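Local coordinates for protein superoxide dismutase (Clostridium difficile, PDB 4JYY) that probably destroys superoxide radicals by converting them to hydrogen peroxide and oxygen at a bound iron or manganese ion, at residues A[16-21]-A[92-97]; A[23-28]-A[173-178]; A[44-49]-A[69-74]. All blocks are in the same frame, centred on the assembly; numbering follows the deposited sequence.

Contact 1 (A[16-21]-A[92-97]); sequences DALEPY and MTPEKT
A17 and L18 meet M92 and P94 by van der Waals packing, with no hydrogen bond passing between the two loops. L18 does most of the work by sending its two methyl groups different ways, one to M92 and the other to the T93-P94 link. One branch, CD2, reaches the thioether end of M92, where it lies 3.7 Å from M92 CE and only slightly farther from SD; the two side chains cross at about a right angle. The bend at the last torsion of M92 (chi3 -69°) folds the methyl group round to this meeting. The other branch of L18 is laid against backbone: CD1 sits 3.7 Å from P94 N and equally close to the carbonyl carbon of T93, so the methyl group rests on the peptide link that leads into the proline ring. A17 then extends the packing outward, its CB standing 3.9 Å from P94 CB, while its carbonyl oxygen, A17 O, also rests on P94 CB at 3.5 Å.

In iron/manganese superoxide dismutases an N-terminal alpha-hairpin domain is followed by a C-terminal alpha/beta domain. Here 16-21 is part of the loop that leads into the first hairpin helix, 24-46, while 92-97 leaves the second, 69-90, on the way to helix 101-111. The packing therefore draws together the entry and the exit of the hairpin. M92 also touches W188 of helix 181-188.

Local hydrogen bonds shape each loop separately. A type I beta turn runs from D16 to E19, with E19 N 3.1 Å from D16 O, and presents A17 and L18 at its two central positions. Across from it, T93 makes an ST turn: its OG1 accepts from E95 N at 3.0 Å, at an N-H...O angle of 155°, bracketing P94 between donor and acceptor.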
ATOM      1  N   ASP A  16      -9.821  22.073  -6.489  1.00 33.49           N
ATOM      2  CA  ASP A  16      -9.621  21.825  -7.922  1.00 32.89           C
ATOM      3  C   ASP A  16      -8.430  22.596  -8.501  1.00 34.32           C
ATOM      4  O   ASP A  16      -8.174  22.554  -9.704  1.00 32.43           O
ATOM      5  CB  ASP A  16     -10.903  22.103  -8.717  1.00 41.83           C
ATOM      6  CG  ASP A  16     -11.343  23.567  -8.641  1.00 45.78           C
ATOM      7  OD1 ASP A  16     -10.924  24.293  -7.706  1.00 41.91           O
ATOM      8  OD2 ASP A  16     -12.111  23.988  -9.528  1.00 45.28           O
ATOM      9  N   ALA A  17      -7.673  23.262  -7.633  1.00 35.77           N
ATOM     10  CA  ALA A  17      -6.542  24.091  -8.067  1.00 37.12           C
ATOM     11  C   ALA A  17      -5.468  23.298  -8.814  1.00 39.42           C
ATOM     12  O   ALA A  17      -4.721  23.841  -9.629  1.00 37.91           O
ATOM     13  CB  ALA A  17      -5.930  24.810  -6.878  1.00 34.16           C
ATOM     14  N   LEU A  18      -5.395  22.001  -8.555  1.00 37.49           N
ATOM     15  CA  LEU A  18      -4.312  21.206  -9.124  1.00 35.77           C
ATOM     16  C   LEU A  18      -4.732  20.459 -10.399  1.00 34.42           C
ATOM     17  O   LEU A  18      -3.947  19.724 -11.005  1.00 32.62           O
ATOM     18  CB  LEU A  18      -3.751  20.258  -8.050  1.00 36.52           C
ATOM     19  CG  LEU A  18      -2.571  20.740  -7.187  1.00 39.88           C
ATOM     20  CD1 LEU A  18      -2.459  22.248  -7.069  1.00 36.34           C
ATOM     21  CD2 LEU A  18      -2.544  20.075  -5.802  1.00 36.38           C
ATOM     22  N   GLU A  19      -5.976  20.651 -10.816  1.00 36.27           N
ATOM     23  CA  GLU A  19      -6.414  20.088 -12.093  1.00 37.97           C
ATOM     24  C   GLU A  19      -5.672  20.767 -13.234  1.00 36.10           C
ATOM     25  O   GLU A  19      -5.301  21.927 -13.127  1.00 39.03           O
ATOM     26  CB  GLU A  19      -7.920  20.249 -12.258  1.00 40.30           C
ATOM     27  CG  GLU A  19      -8.679  19.634 -11.105  1.00 40.90           C
ATOM     28  CD  GLU A  19     -10.035  19.118 -11.504  1.00 50.36           C
ATOM     29  OE1 GLU A  19     -10.680  19.739 -12.380  1.00 61.44           O
ATOM     30  OE2 GLU A  19     -10.471  18.097 -10.933  1.00 46.65           O
ATOM     31  N   PRO A  20      -5.449  20.045 -14.333  1.00 36.91           N
ATOM     32  CA  PRO A  20      -5.930  18.683 -14.571  1.00 39.14           C
ATOM     33  C   PRO A  20      -4.942  17.606 -14.102  1.00 39.91           C
ATOM     34  O   PRO A  20      -5.078  16.451 -14.500  1.00 40.83           O
ATOM     35  CB  PRO A  20      -6.023  18.644 -16.093  1.00 36.42           C
ATOM     36  CG  PRO A  20      -4.832  19.471 -16.521  1.00 37.81           C
ATOM     37  CD  PRO A  20      -4.671  20.558 -15.474  1.00 38.74           C
ATOM     38  N   TYR A  21      -3.955  17.968 -13.288  1.00 37.52           N
ATOM     39  CA  TYR A  21      -2.909  17.008 -12.925  1.00 36.03           C
ATOM     40  C   TYR A  21      -3.342  16.064 -11.802  1.00 34.01           C
ATOM     41  O   TYR A  21      -3.032  14.869 -11.820  1.00 33.22           O
ATOM     42  CB  TYR A  21      -1.611  17.747 -12.598  1.00 38.90           C
ATOM     43  CG  TYR A  21      -1.206  18.670 -13.725  1.00 36.01           C
ATOM     44  CD1 TYR A  21      -0.807  18.153 -14.946  1.00 38.61           C
ATOM     45  CD2 TYR A  21      -1.261  20.050 -13.579  1.00 38.37           C
ATOM     46  CE1 TYR A  21      -0.446  18.977 -15.990  1.00 43.83           C
ATOM     47  CE2 TYR A  21      -0.902  20.892 -14.622  1.00 40.41           C
ATOM     48  CZ  TYR A  21      -0.496  20.347 -15.825  1.00 42.29           C
ATOM     49  OH  TYR A  21      -0.134  21.159 -16.874  1.00 51.01           O
ATOM     50  N   MET A  92       2.860  21.280  -2.990  1.00 30.96           N
ATOM     51  CA  MET A  92       2.244  21.444  -4.283  1.00 33.96           C
ATOM     52  C   MET A  92       1.602  22.825  -4.381  1.00 34.66           C
ATOM     53  O   MET A  92       1.307  23.427  -3.398  1.00 31.90           O
ATOM     54  CB  MET A  92       1.191  20.379  -4.512  1.00 31.62           C
ATOM     55  CG  MET A  92       1.695  18.970  -4.537  1.00 30.83           C
ATOM     56  SD  MET A  92       0.534  17.733  -5.028  1.00 29.40           S
ATOM     57  CE  MET A  92      -0.535  17.746  -3.715  1.00 40.25           C
ATOM     58  N   THR A  93       1.367  23.308  -5.580  1.00 32.85           N
ATOM     59  CA  THR A  93       0.746  24.614  -5.743  1.00 34.98           C
ATOM     60  C   THR A  93       0.224  24.779  -7.158  1.00 32.53           C
ATOM     61  O   THR A  93       0.797  24.225  -8.099  1.00 33.16           O
ATOM     62  CB  THR A  93       1.750  25.759  -5.441  1.00 35.27           C
ATOM     63  OG1 THR A  93       1.122  27.031  -5.672  1.00 35.42           O
ATOM     64  CG2 THR A  93       2.995  25.633  -6.319  1.00 32.68           C
ATOM     65  N   PRO A  94      -0.866  25.556  -7.314  1.00 34.89           N
ATOM     66  CA  PRO A  94      -1.359  25.936  -8.646  1.00 34.69           C
ATOM     67  C   PRO A  94      -0.468  26.996  -9.309  1.00 39.33           C
ATOM     68  O   PRO A  94      -0.501  27.131 -10.530  1.00 38.33           O
ATOM     69  CB  PRO A  94      -2.759  26.496  -8.363  1.00 35.61           C
ATOM     70  CG  PRO A  94      -2.704  26.980  -6.949  1.00 38.44           C
ATOM     71  CD  PRO A  94      -1.692  26.105  -6.223  1.00 34.54           C
ATOM     72  N   GLU A  95       0.320  27.727  -8.521  1.00 39.90           N
ATOM     73  CA  GLU A  95       1.215  28.751  -9.069  1.00 38.72           C
ATOM     74  C   GLU A  95       2.393  28.138  -9.815  1.00 39.28           C
ATOM     75  O   GLU A  95       2.845  27.045  -9.475  1.00 38.87           O
ATOM     76  CB  GLU A  95       1.735  29.667  -7.958  1.00 35.04           C
ATOM     77  CG  GLU A  95       0.670  30.163  -6.984  1.00 41.95           C
ATOM     78  CD  GLU A  95      -0.525  30.821  -7.676  1.00 54.33           C
ATOM     79  OE1 GLU A  95      -0.374  31.297  -8.826  1.00 56.30           O
ATOM     80  OE2 GLU A  95      -1.625  30.864  -7.066  1.00 59.48           O
ATOM     81  N   LYS A  96       2.908  28.837 -10.826  1.00 35.98           N
ATOM     82  CA  LYS A  96       4.096  28.352 -11.518  1.00 35.07           C
ATOM     83  C   LYS A  96       5.358  28.709 -10.745  1.00 40.08           C
ATOM     84  O   LYS A  96       5.546  29.864 -10.345  1.00 38.40           O
ATOM     85  CB  LYS A  96       4.185  28.889 -12.955  1.00 39.27           C
ATOM     86  CG  LYS A  96       3.057  28.402 -13.862  1.00 40.19           C
ATOM     87  CD  LYS A  96       3.451  28.515 -15.328  1.00 44.36           C
ATOM     88  CE  LYS A  96       2.584  27.609 -16.195  1.00 54.61           C
ATOM     89  NZ  LYS A  96       3.414  26.786 -17.135  1.00 58.02           N
ATOM     90  N   THR A  97       6.217  27.713 -10.535  1.00 37.04           N
ATOM     91  CA  THR A  97       7.442  27.908  -9.776  1.00 34.44           C
ATOM     92  C   THR A  97       8.578  27.157 -10.443  1.00 38.08           C
ATOM     93  O   THR A  97       8.350  26.223 -11.209  1.00 36.35           O
ATOM     94  CB  THR A  97       7.300  27.419  -8.315  1.00 36.21           C
ATOM     95  OG1 THR A  97       7.193  25.987  -8.291  1.00 35.66           O
ATOM     96  CG2 THR A  97       6.072  28.022  -7.668  1.00 36.28           C
TER

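Contact 2 (A[23-28]-A[173-178]); sequences DKETMK and YYLKYQ
This is a water-bridged contact near the surface, between the first turn of the long hairpin helix 24-46 and the short helix 174-177 of the C-terminal domain. D23 and T26 face L175 and K176, and no direct hydrogen bond joins the two sides; two waters do so instead. Water 1 donates to D23 OD1 at 2.7 Å and accepts from K176 N, while water 2 donates to T26 OG1 at 2.7 Å and accepts from L175 N. Two successive backbone amides of the short helix are thus satisfied through solvent.

D23 is the N-cap of helix 24-46. Its carboxylate, swung between its own backbone N and carbonyl carbon (chi1 52°), takes two bonds on OD2: T26 OG1 arrives on the syn side at 2.7 Å, and T26 N comes from above the carboxylate plane at 2.9 Å. This double grip on OD2 leaves OD1 turned to the water and to K176, with D23 OD1 3.3 Å from K176 CB. L175 and T26 run alongside one another, pointing opposite ways, with L175 CB 3.6 Å from T26 OG1. At the extended E25 side chain, L175 CD1 lies 3.7 Å from E25 CD.

The T26 side chain is about 8 Å from the bound iron, and H171, one of the metal ligands, lies just before the short helix. That helix also meets the second subunit, where L175 packs on its counterpart and Y174 OH bonds to H34 of that chain. Reached in the chain from strand 161-167, it is tied to helix 181-188 by Y173 OH bonded to R181 and Y177 OH to N187.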
ATOM      1  N   ASP A  23      -7.086  15.281  -9.776  1.00 36.12           N
ATOM      2  CA  ASP A  23      -8.528  15.566  -9.724  1.00 35.71           C
ATOM      3  C   ASP A  23      -9.001  16.076  -8.378  1.00 38.61           C
ATOM      4  O   ASP A  23      -8.470  15.699  -7.325  1.00 34.55           O
ATOM      5  CB  ASP A  23      -9.339  14.319 -10.096  1.00 37.20           C
ATOM      6  CG  ASP A  23      -8.937  13.101  -9.281  1.00 35.62           C
ATOM      7  OD1 ASP A  23      -7.804  12.603  -9.476  1.00 33.41           O
ATOM      8  OD2 ASP A  23      -9.748  12.655  -8.444  1.00 34.53           O
ATOM      9  N   LYS A  24     -10.031  16.916  -8.415  1.00 34.88           N
ATOM     10  CA  LYS A  24     -10.615  17.493  -7.208  1.00 36.26           C
ATOM     11  C   LYS A  24     -11.204  16.436  -6.268  1.00 32.26           C
ATOM     12  O   LYS A  24     -11.152  16.582  -5.046  1.00 31.71           O
ATOM     13  CB  LYS A  24     -11.713  18.501  -7.591  1.00 37.84           C
ATOM     14  CG  LYS A  24     -12.619  18.906  -6.431  1.00 42.95           C
ATOM     15  CD  LYS A  24     -13.819  19.753  -6.910  1.00 51.10           C
ATOM     16  CE  LYS A  24     -14.647  20.281  -5.728  1.00 53.74           C
ATOM     17  NZ  LYS A  24     -15.855  21.043  -6.174  1.00 62.74           N
ATOM     18  N   GLU A  25     -11.798  15.386  -6.832  1.00 32.11           N
ATOM     19  CA  GLU A  25     -12.387  14.346  -5.992  1.00 36.55           C
ATOM     20  C   GLU A  25     -11.287  13.707  -5.113  1.00 31.94           C
ATOM     21  O   GLU A  25     -11.482  13.476  -3.920  1.00 31.64           O
ATOM     22  CB  GLU A  25     -13.109  13.281  -6.834  1.00 34.23           C
ATOM     23  CG  GLU A  25     -13.845  12.224  -5.968  1.00 47.94           C
ATOM     24  CD  GLU A  25     -14.496  11.068  -6.769  1.00 56.59           C
ATOM     25  OE1 GLU A  25     -14.243  10.935  -7.999  1.00 55.65           O
ATOM     26  OE2 GLU A  25     -15.264  10.281  -6.152  1.00 53.94           O
ATOM     27  N   THR A  26     -10.134  13.441  -5.719  1.00 30.60           N
ATOM     28  CA  THR A  26      -8.998  12.859  -4.993  1.00 33.06           C
ATOM     29  C   THR A  26      -8.471  13.826  -3.928  1.00 32.66           C
ATOM     30  O   THR A  26      -8.224  13.426  -2.784  1.00 31.87           O
ATOM     31  CB  THR A  26      -7.877  12.421  -5.968  1.00 30.41           C
ATOM     32  OG1 THR A  26      -8.325  11.266  -6.683  1.00 30.31           O
ATOM     33  CG2 THR A  26      -6.556  12.077  -5.219  1.00 28.27           C
ATOM     34  N   MET A  27      -8.340  15.104  -4.289  1.00 30.65           N
ATOM     35  CA  MET A  27      -7.942  16.122  -3.318  1.00 31.49           C
ATOM     36  C   MET A  27      -8.867  16.127  -2.105  1.00 32.24           C
ATOM     37  O   MET A  27      -8.401  16.227  -0.967  1.00 30.68           O
ATOM     38  CB  MET A  27      -7.861  17.530  -3.961  1.00 32.49           C
ATOM     39  CG  MET A  27      -6.793  17.667  -5.029  1.00 32.92           C
ATOM     40  SD  MET A  27      -5.121  17.281  -4.395  1.00 34.33           S
ATOM     41  CE  MET A  27      -4.135  17.613  -5.804  1.00 43.73           C
ATOM     42  N   LYS A  28     -10.175  16.019  -2.340  1.00 31.02           N
ATOM     43  CA  LYS A  28     -11.153  16.008  -1.243  1.00 34.97           C
ATOM     44  C   LYS A  28     -11.006  14.777  -0.364  1.00 32.03           C
ATOM     45  O   LYS A  28     -11.005  14.867   0.859  1.00 30.72           O
ATOM     46  CB  LYS A  28     -12.597  16.059  -1.777  1.00 36.32           C
ATOM     47  CG  LYS A  28     -13.006  17.393  -2.392  1.00 44.37           C
ATOM     48  CD  LYS A  28     -14.079  18.099  -1.551  1.00 53.42           C
ATOM     49  CE  LYS A  28     -14.353  19.527  -2.060  1.00 54.67           C
ATOM     50  NZ  LYS A  28     -15.028  20.378  -1.021  1.00 56.00           N
ATOM     51  N   TYR A 173      -3.588   8.387  -6.392  1.00 27.08           N
ATOM     52  CA  TYR A 173      -3.653   8.480  -7.839  1.00 27.51           C
ATOM     53  C   TYR A 173      -4.628   7.553  -8.550  1.00 29.87           C
ATOM     54  O   TYR A 173      -4.759   7.641  -9.763  1.00 29.95           O
ATOM     55  CB  TYR A 173      -2.264   8.283  -8.443  1.00 27.92           C
ATOM     56  CG  TYR A 173      -1.626   6.915  -8.216  1.00 30.77           C
ATOM     57  CD1 TYR A 173      -1.892   5.847  -9.067  1.00 28.51           C
ATOM     58  CD2 TYR A 173      -0.730   6.702  -7.165  1.00 26.42           C
ATOM     59  CE1 TYR A 173      -1.267   4.591  -8.882  1.00 29.81           C
ATOM     60  CE2 TYR A 173      -0.107   5.449  -6.973  1.00 24.45           C
ATOM     61  CZ  TYR A 173      -0.379   4.405  -7.826  1.00 26.06           C
ATOM     62  OH  TYR A 173       0.242   3.168  -7.640  1.00 28.80           O
ATOM     63  N   TYR A 174      -5.287   6.651  -7.834  1.00 25.84           N
ATOM     64  CA  TYR A 174      -6.048   5.602  -8.539  1.00 27.61           C
ATOM     65  C   TYR A 174      -7.288   6.121  -9.306  1.00 27.52           C
ATOM     66  O   TYR A 174      -7.571   5.658 -10.402  1.00 28.31           O
ATOM     67  CB  TYR A 174      -6.434   4.429  -7.612  1.00 25.04           C
ATOM     68  CG  TYR A 174      -6.356   3.106  -8.348  1.00 26.34           C
ATOM     69  CD1 TYR A 174      -5.123   2.540  -8.663  1.00 27.47           C
ATOM     70  CD2 TYR A 174      -7.506   2.439  -8.765  1.00 28.42           C
ATOM     71  CE1 TYR A 174      -5.028   1.341  -9.374  1.00 26.85           C
ATOM     72  CE2 TYR A 174      -7.424   1.233  -9.473  1.00 27.99           C
ATOM     73  CZ  TYR A 174      -6.190   0.692  -9.773  1.00 27.86           C
ATOM     74  OH  TYR A 174      -6.101  -0.493 -10.478  1.00 28.49           O
ATOM     75  N   LEU A 175      -8.010   7.077  -8.731  1.00 24.77           N
ATOM     76  CA  LEU A 175      -9.232   7.582  -9.379  1.00 31.98           C
ATOM     77  C   LEU A 175      -8.950   8.108 -10.773  1.00 32.65           C
ATOM     78  O   LEU A 175      -9.676   7.798 -11.712  1.00 32.41           O
ATOM     79  CB  LEU A 175      -9.923   8.655  -8.536  1.00 29.08           C
ATOM     80  CG  LEU A 175     -10.491   8.140  -7.219  1.00 30.75           C
ATOM     81  CD1 LEU A 175     -11.310   9.228  -6.541  1.00 33.10           C
ATOM     82  CD2 LEU A 175     -11.338   6.892  -7.460  1.00 31.04           C
ATOM     83  N   LYS A 176      -7.868   8.871 -10.917  1.00 31.70           N
ATOM     84  CA  LYS A 176      -7.521   9.440 -12.217  1.00 29.70           C
ATOM     85  C   LYS A 176      -6.622   8.561 -13.070  1.00 35.70           C
ATOM     86  O   LYS A 176      -6.824   8.452 -14.274  1.00 32.80           O
ATOM     87  CB  LYS A 176      -6.871  10.814 -12.037  1.00 33.72           C
ATOM     88  CG  LYS A 176      -6.456  11.476 -13.340  1.00 35.58           C
ATOM     89  CD  LYS A 176      -5.953  12.896 -13.075  1.00 36.86           C
ATOM     90  CE  LYS A 176      -5.546  13.597 -14.364  1.00 45.69           C
ATOM     91  NZ  LYS A 176      -6.729  14.128 -15.116  1.00 45.04           N
ATOM     92  N   TYR A 177      -5.622   7.926 -12.456  1.00 31.04           N
ATOM     93  CA  TYR A 177      -4.614   7.226 -13.237  1.00 30.40           C
ATOM     94  C   TYR A 177      -4.700   5.703 -13.152  1.00 27.71           C
ATOM     95  O   TYR A 177      -3.997   5.016 -13.880  1.00 30.29           O
ATOM     96  CB  TYR A 177      -3.209   7.694 -12.827  1.00 30.41           C
ATOM     97  CG  TYR A 177      -2.979   9.173 -13.035  1.00 33.00           C
ATOM     98  CD1 TYR A 177      -2.571   9.668 -14.271  1.00 34.29           C
ATOM     99  CD2 TYR A 177      -3.179  10.074 -12.003  1.00 33.28           C
ATOM    100  CE1 TYR A 177      -2.361  11.027 -14.468  1.00 34.80           C
ATOM    101  CE2 TYR A 177      -2.972  11.432 -12.193  1.00 33.31           C
ATOM    102  CZ  TYR A 177      -2.566  11.900 -13.420  1.00 32.35           C
ATOM    103  OH  TYR A 177      -2.360  13.254 -13.594  1.00 36.96           O
ATOM    104  N   GLN A 178      -5.544   5.186 -12.261  1.00 27.31           N
ATOM    105  CA  GLN A 178      -5.590   3.738 -12.016  1.00 30.39           C
ATOM    106  C   GLN A 178      -4.172   3.196 -11.800  1.00 31.25           C
ATOM    107  O   GLN A 178      -3.425   3.766 -11.009  1.00 30.37           O
ATOM    108  CB  GLN A 178      -6.335   3.004 -13.142  1.00 29.64           C
ATOM    109  CG  GLN A 178      -7.808   3.448 -13.259  1.00 29.09           C
ATOM    110  CD  GLN A 178      -7.969   4.760 -14.013  1.00 29.35           C
ATOM    111  OE1 GLN A 178      -7.476   4.901 -15.127  1.00 36.04           O
ATOM    112  NE2 GLN A 178      -8.653   5.721 -13.407  1.00 32.30           N
TER
HETATM  113  O   HOH W   1      -6.431  10.343  -8.793  1.00 30.29           O
HETATM  114  O   HOH W   2      -7.229   8.856  -6.412  1.00 29.23           O

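Contact 3 (A[44-49]-A[69-74]); sequences AALEKY and KDIATT. With AZI (azide ion), chain C.
Y49 and K48 reach D70 from the opposite direction and divide its carboxylate between them, at the end of the alpha-hairpin where helix 24-46 gives way to the connection leading to helix 69-90. The Y49 ring and the carboxylate are turned 63° apart. Y49 OH bonds to D70 OD1 at 2.6 Å, on the syn side and 19° out of the carboxylate plane. K48 forms a salt bridge with the other oxygen, NZ to OD2 at 2.7 Å, and approaches from above that plane. Its extended chain, with CG opposite the backbone N (chi1 -175°), carries the ammonium group over to D70. Together the two bonds should fix the rotation of the carboxylate and probably favour its charged form.

Deeper in, I71 packs between the Y49 ring and L46. Its CD1 comes obliquely to the Y49 ring, 3.6 Å from CD2, while CG2 lies in the ring plane at the edge. L46 crosses I71 at about a right angle and meets the same CD1 with its CD2. I71 also touches L52 of the connecting loop.

One turn along helix 69-90, A45 CB and T74 CG2 meet at 3.8 Å. T73 instead holds an azide ion, probably from the crystallisation liquor and also bound by R76: T73 OG1 donates to azide N3 at 2.9 Å.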
ATOM      1  N   ALA A  44      -6.419  10.382  19.268  1.00 38.84           N
ATOM      2  CA  ALA A  44      -7.032   9.339  20.096  1.00 38.10           C
ATOM      3  C   ALA A  44      -5.996   8.557  20.898  1.00 40.15           C
ATOM      4  O   ALA A  44      -6.192   8.283  22.085  1.00 41.75           O
ATOM      5  CB  ALA A  44      -7.864   8.389  19.243  1.00 39.67           C
ATOM      6  N   ALA A  45      -4.898   8.189  20.245  1.00 36.78           N
ATOM      7  CA  ALA A  45      -3.854   7.407  20.899  1.00 38.52           C
ATOM      8  C   ALA A  45      -3.145   8.169  22.020  1.00 37.78           C
ATOM      9  O   ALA A  45      -2.650   7.566  22.975  1.00 40.22           O
ATOM     10  CB  ALA A  45      -2.836   6.926  19.869  1.00 36.78           C
ATOM     11  N   LEU A  46      -3.079   9.490  21.896  1.00 37.31           N
ATOM     12  CA  LEU A  46      -2.341  10.308  22.852  1.00 38.40           C
ATOM     13  C   LEU A  46      -3.187  10.691  24.066  1.00 41.79           C
ATOM     14  O   LEU A  46      -2.671  11.249  25.031  1.00 41.94           O
ATOM     15  CB  LEU A  46      -1.788  11.565  22.176  1.00 37.39           C
ATOM     16  CG  LEU A  46      -0.788  11.362  21.024  1.00 36.90           C
ATOM     17  CD1 LEU A  46      -0.235  12.690  20.517  1.00 33.69           C
ATOM     18  CD2 LEU A  46       0.350  10.457  21.429  1.00 33.22           C
ATOM     19  N   GLU A  47      -4.482  10.386  24.026  1.00 40.97           N
ATOM     20  CA  GLU A  47      -5.353  10.651  25.173  1.00 43.46           C
ATOM     21  C   GLU A  47      -4.782  10.027  26.442  1.00 43.57           C
ATOM     22  O   GLU A  47      -4.862  10.599  27.526  1.00 44.65           O
ATOM     23  CB  GLU A  47      -6.769  10.141  24.903  1.00 43.38           C
ATOM     24  CG  GLU A  47      -7.497  10.978  23.861  1.00 46.72           C
ATOM     25  CD  GLU A  47      -8.856  10.417  23.481  1.00 53.67           C
ATOM     26  OE1 GLU A  47      -9.375   9.544  24.215  1.00 58.06           O
ATOM     27  OE2 GLU A  47      -9.404  10.854  22.442  1.00 53.50           O
ATOM     28  N   LYS A  48      -4.171   8.862  26.286  1.00 43.82           N
ATOM     29  CA  LYS A  48      -3.546   8.166  27.399  1.00 46.83           C
ATOM     30  C   LYS A  48      -2.324   8.927  27.929  1.00 48.41           C
ATOM     31  O   LYS A  48      -1.970   8.800  29.103  1.00 49.83           O
ATOM     32  CB  LYS A  48      -3.140   6.763  26.952  1.00 44.61           C
ATOM     33  CG  LYS A  48      -2.584   5.882  28.052  1.00 48.57           C
ATOM     34  CD  LYS A  48      -2.314   4.475  27.520  1.00 48.81           C
ATOM     35  CE  LYS A  48      -1.821   3.544  28.619  1.00 49.17           C
ATOM     36  NZ  LYS A  48      -1.534   2.180  28.084  1.00 48.86           N
ATOM     37  N   TYR A  49      -1.682   9.715  27.065  1.00 45.65           N
ATOM     38  CA  TYR A  49      -0.467  10.444  27.440  1.00 43.10           C
ATOM     39  C   TYR A  49      -0.537  11.897  26.993  1.00 44.30           C
ATOM     40  O   TYR A  49       0.192  12.301  26.089  1.00 43.28           O
ATOM     41  CB  TYR A  49       0.755   9.819  26.778  1.00 40.80           C
ATOM     42  CG  TYR A  49       0.991   8.361  27.086  1.00 41.48           C
ATOM     43  CD1 TYR A  49       1.575   7.966  28.284  1.00 43.05           C
ATOM     44  CD2 TYR A  49       0.673   7.379  26.161  1.00 41.75           C
ATOM     45  CE1 TYR A  49       1.811   6.631  28.560  1.00 40.82           C
ATOM     46  CE2 TYR A  49       0.906   6.044  26.425  1.00 40.79           C
ATOM     47  CZ  TYR A  49       1.472   5.675  27.627  1.00 41.52           C
ATOM     48  OH  TYR A  49       1.711   4.347  27.879  1.00 42.84           O
ATOM     49  N   LYS A  69       6.034   1.929  24.670  1.00 39.51           N
ATOM     50  CA  LYS A  69       5.849   0.784  23.787  1.00 41.26           C
ATOM     51  C   LYS A  69       4.419   0.640  23.258  1.00 39.58           C
ATOM     52  O   LYS A  69       4.210   0.269  22.108  1.00 40.66           O
ATOM     53  CB  LYS A  69       6.236  -0.490  24.548  1.00 48.21           C
ATOM     54  CG  LYS A  69       7.022  -1.514  23.742  1.00 59.78           C
ATOM     55  CD  LYS A  69       6.104  -2.437  22.944  1.00 64.98           C
ATOM     56  CE  LYS A  69       6.828  -3.716  22.504  1.00 70.77           C
ATOM     57  NZ  LYS A  69       7.236  -4.565  23.669  1.00 70.33           N
ATOM     58  N   ASP A  70       3.436   0.922  24.102  1.00 36.86           N
ATOM     59  CA  ASP A  70       2.049   0.668  23.732  1.00 40.37           C
ATOM     60  C   ASP A  70       1.478   1.617  22.669  1.00 43.14           C
ATOM     61  O   ASP A  70       0.453   1.314  22.067  1.00 39.04           O
ATOM     62  CB  ASP A  70       1.138   0.632  24.963  1.00 40.97           C
ATOM     63  CG  ASP A  70       0.993   1.983  25.635  1.00 46.84           C
ATOM     64  OD1 ASP A  70       2.023   2.581  26.016  1.00 46.55           O
ATOM     65  OD2 ASP A  70      -0.159   2.443  25.807  1.00 47.65           O
ATOM     66  N   ILE A  71       2.128   2.754  22.434  1.00 37.64           N
ATOM     67  CA  ILE A  71       1.634   3.676  21.414  1.00 36.84           C
ATOM     68  C   ILE A  71       2.650   3.968  20.320  1.00 34.48           C
ATOM     69  O   ILE A  71       2.329   4.659  19.359  1.00 34.39           O
ATOM     70  CB  ILE A  71       1.196   5.028  22.010  1.00 38.37           C
ATOM     71  CG1 ILE A  71       2.360   5.668  22.786  1.00 37.80           C
ATOM     72  CG2 ILE A  71      -0.047   4.863  22.865  1.00 37.73           C
ATOM     73  CD1 ILE A  71       2.242   7.195  22.937  1.00 38.62           C
ATOM     74  N   ALA A  72       3.868   3.450  20.456  1.00 33.40           N
ATOM     75  CA  ALA A  72       4.941   3.824  19.539  1.00 32.80           C
ATOM     76  C   ALA A  72       4.584   3.537  18.079  1.00 35.60           C
ATOM     77  O   ALA A  72       4.816   4.361  17.186  1.00 33.34           O
ATOM     78  CB  ALA A  72       6.236   3.124  19.908  1.00 35.10           C
ATOM     79  N   THR A  73       4.035   2.360  17.823  1.00 34.63           N
ATOM     80  CA  THR A  73       3.721   1.987  16.451  1.00 34.01           C
ATOM     81  C   THR A  73       2.566   2.831  15.912  1.00 30.33           C
ATOM     82  O   THR A  73       2.602   3.303  14.774  1.00 32.27           O
ATOM     83  CB  THR A  73       3.440   0.479  16.361  1.00 37.62           C
ATOM     84  OG1 THR A  73       4.664  -0.220  16.625  1.00 39.18           O
ATOM     85  CG2 THR A  73       2.958   0.100  14.975  1.00 39.46           C
ATOM     86  N   THR A  74       1.561   3.051  16.749  1.00 31.26           N
ATOM     87  CA  THR A  74       0.408   3.851  16.358  1.00 35.69           C
ATOM     88  C   THR A  74       0.838   5.282  16.055  1.00 32.68           C
ATOM     89  O   THR A  74       0.322   5.911  15.130  1.00 32.28           O
ATOM     90  CB  THR A  74      -0.669   3.861  17.455  1.00 36.73           C
ATOM     91  OG1 THR A  74      -1.079   2.518  17.708  1.00 47.32           O
ATOM     92  CG2 THR A  74      -1.873   4.652  17.010  1.00 34.59           C
TER
HETATM   93  N1  AZI C 302       8.934   1.390  16.708  1.00 56.19           N
HETATM   94  N2  AZI C 302       7.979   1.179  16.071  1.00 53.76           N
HETATM   95  N3  AZI C 302       7.029   0.953  15.424  1.00 40.14           N

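Helix 24-46 ties the set together: contact 1 packs the loop before it, contact 2 uses its first turn and contact 3 its far end. Contacts 1 and 2 have centres 14 Å apart and touch directly, notably where Y21 O lies 2.5 Å from Y177 OH, a probable hydrogen bond, and where E19 OE2 probably accepts from K24 N. Both border the iron site: the side chains of M92 and T26 approach that of the metal ligand H30 to about 6 and 5 Å, and that of M92 is about 9 Å from the iron. Contact 3, centred 36 Å from contact 1 and 31 Å from contact 2, closes the hairpin away from the metal.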